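PDB 5HFT: gamma-glutamyltranspeptidase from Klebsiella pneumoniae subsp. pneumoniae, which catalyses the conversion of oxamate to oxalate in the uric acid degradation pathway and belongs to the gamma-glutamyltransferase family. Local coordinates for residues A128-V131 against S132-E136; F206-P209 against A210-G213. All coordinates share one frame; numbering follows the deposited sequence.

Contact 1: A128-V131 against S132-E136; sequences AGTV and SGWVE
With CG anti to its own carbonyl carbon (chi1 -49°) and a chi2 close to zero, Trp134 folds its indole back along the helix, over the backbone of Thr130 and Val131. Val131 CA lies above one face of the ring, 4.1 Å from the centroid of the five-membered ring of Trp134 and 17° off its normal, a CH-pi contact. The same face receives the carbonyl of Thr130, whose O is 3.1 Å from Trp134 CD1. At the nitrogen end of the indole, Thr130 CB approaches Trp134 NE1, while Val131 CG2 makes a looser apolar contact with Trp134 CZ3 at 4.4 Å. This is the first turn of helix 130-144. Backbone bonds run from Trp134 N to Thr130 O and from Val135 N to Val131 O, the four-residue spacing of an alpha helix. The carbonyl oxygen Gly129 O accepts from Gly133 N at 3.1 Å and weakly from Ser132 N. Ser132 OG lies implausibly close to Gly129 O, and a bond between them is doubtful. Ala64 and Ala65 of helix 56-70 pack on the indole, and Phe226 and Tyr227 of helix 225-228 meet Val131. The hydroxyl of Thr130 bonds to the backbone oxygen of Gly79, and Asp80 receives the N-H of Gly129, tying the start of the helix to Gly79 and to the head of strand 80-86.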
ATOM      1  N   ALA A 128       1.359  14.199  -3.085  1.00 35.32           N
ATOM      2  CA  ALA A 128       1.397  13.074  -2.159  1.00 32.70           C
ATOM      3  C   ALA A 128       0.012  12.845  -1.553  1.00 40.37           C
ATOM      4  O   ALA A 128      -0.547  13.742  -0.912  1.00 40.49           O
ATOM      5  CB  ALA A 128       2.432  13.336  -1.069  1.00 34.26           C
ATOM      6  N   GLY A 129      -0.533  11.643  -1.726  1.00 37.56           N
ATOM      7  CA  GLY A 129      -1.930  11.431  -1.398  1.00 35.52           C
ATOM      8  C   GLY A 129      -2.330  10.774  -0.086  1.00 38.90           C
ATOM      9  O   GLY A 129      -3.441  11.041   0.384  1.00 36.84           O
ATOM     10  N   THR A 130      -1.472   9.929   0.516  1.00 38.65           N
ATOM     11  CA  THR A 130      -1.901   9.108   1.651  1.00 30.94           C
ATOM     12  C   THR A 130      -2.655   9.919   2.680  1.00 34.36           C
ATOM     13  O   THR A 130      -3.713   9.503   3.164  1.00 39.62           O
ATOM     14  CB  THR A 130      -0.732   8.430   2.375  1.00 37.57           C
ATOM     15  OG1 THR A 130       0.443   9.268   2.428  1.00 35.36           O
ATOM     16  CG2 THR A 130      -0.439   7.077   1.820  1.00 35.82           C
ATOM     17  N   VAL A 131      -2.117  11.079   3.043  1.00 32.32           N
ATOM     18  CA  VAL A 131      -2.714  11.825   4.140  1.00 33.57           C
ATOM     19  C   VAL A 131      -4.148  12.167   3.806  1.00 36.55           C
ATOM     20  O   VAL A 131      -5.031  12.094   4.668  1.00 37.05           O
ATOM     21  CB  VAL A 131      -1.881  13.076   4.457  1.00 37.08           C
ATOM     22  CG1 VAL A 131      -2.481  13.835   5.639  1.00 34.32           C
ATOM     23  CG2 VAL A 131      -0.450  12.660   4.751  1.00 33.06           C
ATOM     24  N   SER A 132      -4.414  12.481   2.532  1.00 36.50           N
ATOM     25  CA  SER A 132      -5.800  12.628   2.092  1.00 40.52           C
ATOM     26  C   SER A 132      -6.570  11.309   2.198  1.00 40.69           C
ATOM     27  O   SER A 132      -7.773  11.314   2.467  1.00 41.38           O
ATOM     28  CB  SER A 132      -5.850  13.200   0.667  1.00 36.16           C
ATOM     29  OG  SER A 132      -5.405  12.280  -0.313  1.00 34.25           O
ATOM     30  N   GLY A 133      -5.895  10.170   2.048  1.00 36.52           N
ATOM     31  CA  GLY A 133      -6.573   8.917   2.295  1.00 35.95           C
ATOM     32  C   GLY A 133      -6.931   8.774   3.757  1.00 36.72           C
ATOM     33  O   GLY A 133      -8.033   8.347   4.094  1.00 36.34           O
ATOM     34  N   TRP A 134      -6.024   9.161   4.647  1.00 39.10           N
ATOM     35  CA  TRP A 134      -6.359   9.085   6.063  1.00 40.47           C
ATOM     36  C   TRP A 134      -7.543   9.987   6.390  1.00 38.53           C
ATOM     37  O   TRP A 134      -8.464   9.569   7.095  1.00 43.54           O
ATOM     38  CB  TRP A 134      -5.161   9.466   6.936  1.00 37.52           C
ATOM     39  CG  TRP A 134      -3.854   8.798   6.605  1.00 33.07           C
ATOM     40  CD1 TRP A 134      -3.625   7.785   5.707  1.00 34.71           C
ATOM     41  CD2 TRP A 134      -2.582   9.167   7.121  1.00 29.73           C
ATOM     42  NE1 TRP A 134      -2.282   7.482   5.662  1.00 30.89           N
ATOM     43  CE2 TRP A 134      -1.622   8.322   6.524  1.00 33.58           C
ATOM     44  CE3 TRP A 134      -2.156  10.130   8.037  1.00 29.88           C
ATOM     45  CZ2 TRP A 134      -0.267   8.415   6.825  1.00 32.26           C
ATOM     46  CZ3 TRP A 134      -0.816  10.208   8.341  1.00 30.42           C
ATOM     47  CH2 TRP A 134       0.109   9.363   7.736  1.00 27.36           C
ATOM     48  N   VAL A 135      -7.558  11.215   5.859  1.00 44.60           N
ATOM     49  CA  VAL A 135      -8.632  12.143   6.218  1.00 43.21           C
ATOM     50  C   VAL A 135      -9.965  11.622   5.707  1.00 39.43           C
ATOM     51  O   VAL A 135     -10.980  11.715   6.406  1.00 40.88           O
ATOM     52  CB  VAL A 135      -8.346  13.584   5.723  1.00 41.34           C
ATOM     53  CG1 VAL A 135      -8.272  13.676   4.229  1.00 40.17           C
ATOM     54  CG2 VAL A 135      -9.428  14.535   6.199  1.00 36.67           C
ATOM     55  N   GLU A 136      -9.979  11.024   4.506  1.00 42.36           N
ATOM     56  CA  GLU A 136     -11.224  10.501   3.936  1.00 48.58           C
ATOM     57  C   GLU A 136     -11.701   9.244   4.667  1.00 42.34           C
ATOM     58  O   GLU A 136     -12.886   9.118   5.002  1.00 43.13           O
ATOM     59  CB  GLU A 136     -11.047  10.214   2.444  1.00 43.54           C
ATOM     60  CG  GLU A 136     -12.180   9.351   1.878  1.00 45.53           C
ATOM     61  CD  GLU A 136     -13.287  10.167   1.250  1.00 45.56           C
ATOM     62  OE1 GLU A 136     -13.036  11.360   0.964  1.00 54.60           O
ATOM     63  OE2 GLU A 136     -14.393   9.622   1.026  1.00 40.94           O
TER

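Contact 2: F206-P209 against A210-G213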
ATOM      1  N   PHE A 206      17.502   5.178  15.731  1.00 38.54           N
ATOM      2  CA  PHE A 206      17.505   6.163  14.653  1.00 39.04           C
ATOM      3  C   PHE A 206      16.331   7.103  14.882  1.00 39.05           C
ATOM      4  O   PHE A 206      15.194   6.645  15.035  1.00 36.80           O
ATOM      5  CB  PHE A 206      17.401   5.489  13.284  1.00 34.05           C
ATOM      6  CG  PHE A 206      17.360   6.440  12.125  1.00 34.87           C
ATOM      7  CD1 PHE A 206      18.523   7.068  11.693  1.00 35.05           C
ATOM      8  CD2 PHE A 206      16.180   6.662  11.424  1.00 35.41           C
ATOM      9  CE1 PHE A 206      18.506   7.930  10.615  1.00 32.79           C
ATOM     10  CE2 PHE A 206      16.148   7.520  10.348  1.00 35.00           C
ATOM     11  CZ  PHE A 206      17.332   8.164   9.936  1.00 33.39           C
ATOM     12  N   ARG A 207      16.618   8.401  14.955  1.00 35.99           N
ATOM     13  CA  ARG A 207      15.637   9.437  15.243  1.00 32.73           C
ATOM     14  C   ARG A 207      15.254  10.141  13.954  1.00 29.88           C
ATOM     15  O   ARG A 207      15.865   9.948  12.909  1.00 32.84           O
ATOM     16  CB  ARG A 207      16.169  10.451  16.274  1.00 32.51           C
ATOM     17  CG  ARG A 207      16.059   9.981  17.722  1.00 39.72           C
ATOM     18  CD  ARG A 207      16.884  10.796  18.687  1.00 43.20           C
ATOM     19  NE  ARG A 207      16.439  10.627  20.078  1.00 51.21           N
ATOM     20  CZ  ARG A 207      17.002   9.800  20.966  1.00 55.11           C
ATOM     21  NH1 ARG A 207      18.032   9.031  20.619  1.00 57.88           N
ATOM     22  NH2 ARG A 207      16.528   9.729  22.208  1.00 51.77           N
ATOM     23  N   GLN A 208      14.148  10.854  14.010  1.00 35.02           N
ATOM     24  CA  GLN A 208      13.705  11.701  12.906  1.00 34.59           C
ATOM     25  C   GLN A 208      13.093  12.920  13.566  1.00 37.02           C
ATOM     26  O   GLN A 208      11.868  13.031  13.699  1.00 39.44           O
ATOM     27  CB  GLN A 208      12.720  10.991  11.970  1.00 30.97           C
ATOM     28  CG  GLN A 208      13.330   9.898  11.087  1.00 31.84           C
ATOM     29  CD  GLN A 208      12.296   9.216  10.176  1.00 39.72           C
ATOM     30  OE1 GLN A 208      12.135   7.996  10.191  1.00 38.44           O
ATOM     31  NE2 GLN A 208      11.607  10.015   9.370  1.00 43.53           N
ATOM     32  N   PRO A 209      13.927  13.841  14.047  1.00 35.85           N
ATOM     33  CA  PRO A 209      13.389  14.973  14.805  1.00 39.53           C
ATOM     34  C   PRO A 209      12.548  15.880  13.942  1.00 38.88           C
ATOM     35  O   PRO A 209      11.615  16.513  14.452  1.00 42.01           O
ATOM     36  CB  PRO A 209      14.647  15.694  15.314  1.00 31.00           C
ATOM     37  CG  PRO A 209      15.783  14.782  15.004  1.00 28.43           C
ATOM     38  CD  PRO A 209      15.374  13.958  13.847  1.00 33.12           C
ATOM     39  N   ALA A 210      12.856  15.954  12.646  1.00 38.43           N
ATOM     40  CA  ALA A 210      12.053  16.752  11.733  1.00 39.77           C
ATOM     41  C   ALA A 210      10.682  16.138  11.555  1.00 36.46           C
ATOM     42  O   ALA A 210       9.670  16.809  11.768  1.00 40.65           O
ATOM     43  CB  ALA A 210      12.753  16.901  10.375  1.00 37.62           C
ATOM     44  N   LEU A 211      10.630  14.834  11.254  1.00 41.60           N
ATOM     45  CA  LEU A 211       9.343  14.186  11.001  1.00 35.29           C
ATOM     46  C   LEU A 211       8.409  14.306  12.193  1.00 33.89           C
ATOM     47  O   LEU A 211       7.193  14.391  12.014  1.00 34.62           O
ATOM     48  CB  LEU A 211       9.535  12.717  10.646  1.00 28.74           C
ATOM     49  CG  LEU A 211       8.250  12.071  10.088  1.00 39.96           C
ATOM     50  CD1 LEU A 211       7.714  12.816   8.849  1.00 35.04           C
ATOM     51  CD2 LEU A 211       8.423  10.589   9.766  1.00 37.96           C
ATOM     52  N   ALA A 212       8.958  14.374  13.406  1.00 34.11           N
ATOM     53  CA  ALA A 212       8.116  14.497  14.589  1.00 35.23           C
ATOM     54  C   ALA A 212       7.418  15.854  14.657  1.00 42.06           C
ATOM     55  O   ALA A 212       6.250  15.931  15.056  1.00 41.87           O
ATOM     56  CB  ALA A 212       8.932  14.238  15.839  1.00 37.06           C
ATOM     57  N   GLY A 213       8.125  16.943  14.337  1.00 40.62           N
ATOM     58  CA  GLY A 213       7.455  18.232  14.241  1.00 35.93           C
ATOM     59  C   GLY A 213       6.347  18.230  13.202  1.00 41.76           C
ATOM     60  O   GLY A 213       5.290  18.837  13.397  1.00 41.66           O
TER
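Gln208 touches Leu211 three residues on, the two side chains lying side by side and pointing the same way from the start of helix 209-221. Gln208 CB is 3.9 Å from Leu211 CB, and the extended Gln208 chain carries its amide group alongside Leu211 CD2, brought there by a CG anti to the backbone N of Leu211 (chi1 -168°). Gln208 is the N-cap residue, and its backbone also links into the first turn: Gln208 O accepts from Ala212 N at 3.2 Å, with an N-H...O angle of 148°. Pro209 follows as the first helical residue, where its lack of an N-H costs no helical bond. Its ring is solvent-exposed, and Pro209 O lies 3.8 Å from the methyl Ala212 CB. That methyl also packs on Ala162 and Glu163 of helix 156-164. Trp193 of helix 189-193 touches both Phe206 and Gln208, and Ala210 and Leu211 pack on the backbone of another chain. From Phe206, which pairs with Ile166 in the two-stranded antiparallel sheet of 166-167 and 205-206, the chain passes through Arg207 and Gln208 into helix 209-221, beside helix 156-164.

Both contacts are opening turns of helices, 130-144 in contact 1 and 209-221 in contact 2; their centres are 20 Å apart and they do not touch. The centre of contact 1 is about 9 Å, and that of contact 2 about 21 Å, from the centre of the chain. Contact 1 is buried, with an indole covering backbone and polar groups tied to a loop, a strand and a helix around it. Contact 2 is partly buried: Gln208 and Leu211, both buried, pack side by side, the proline is exposed, and a backbone hydrogen bond joins its segments. Contact 1 begins in loop residues, contact 2 at the end of a short strand followed by a brief loop. Each comes within reach of another protein chain.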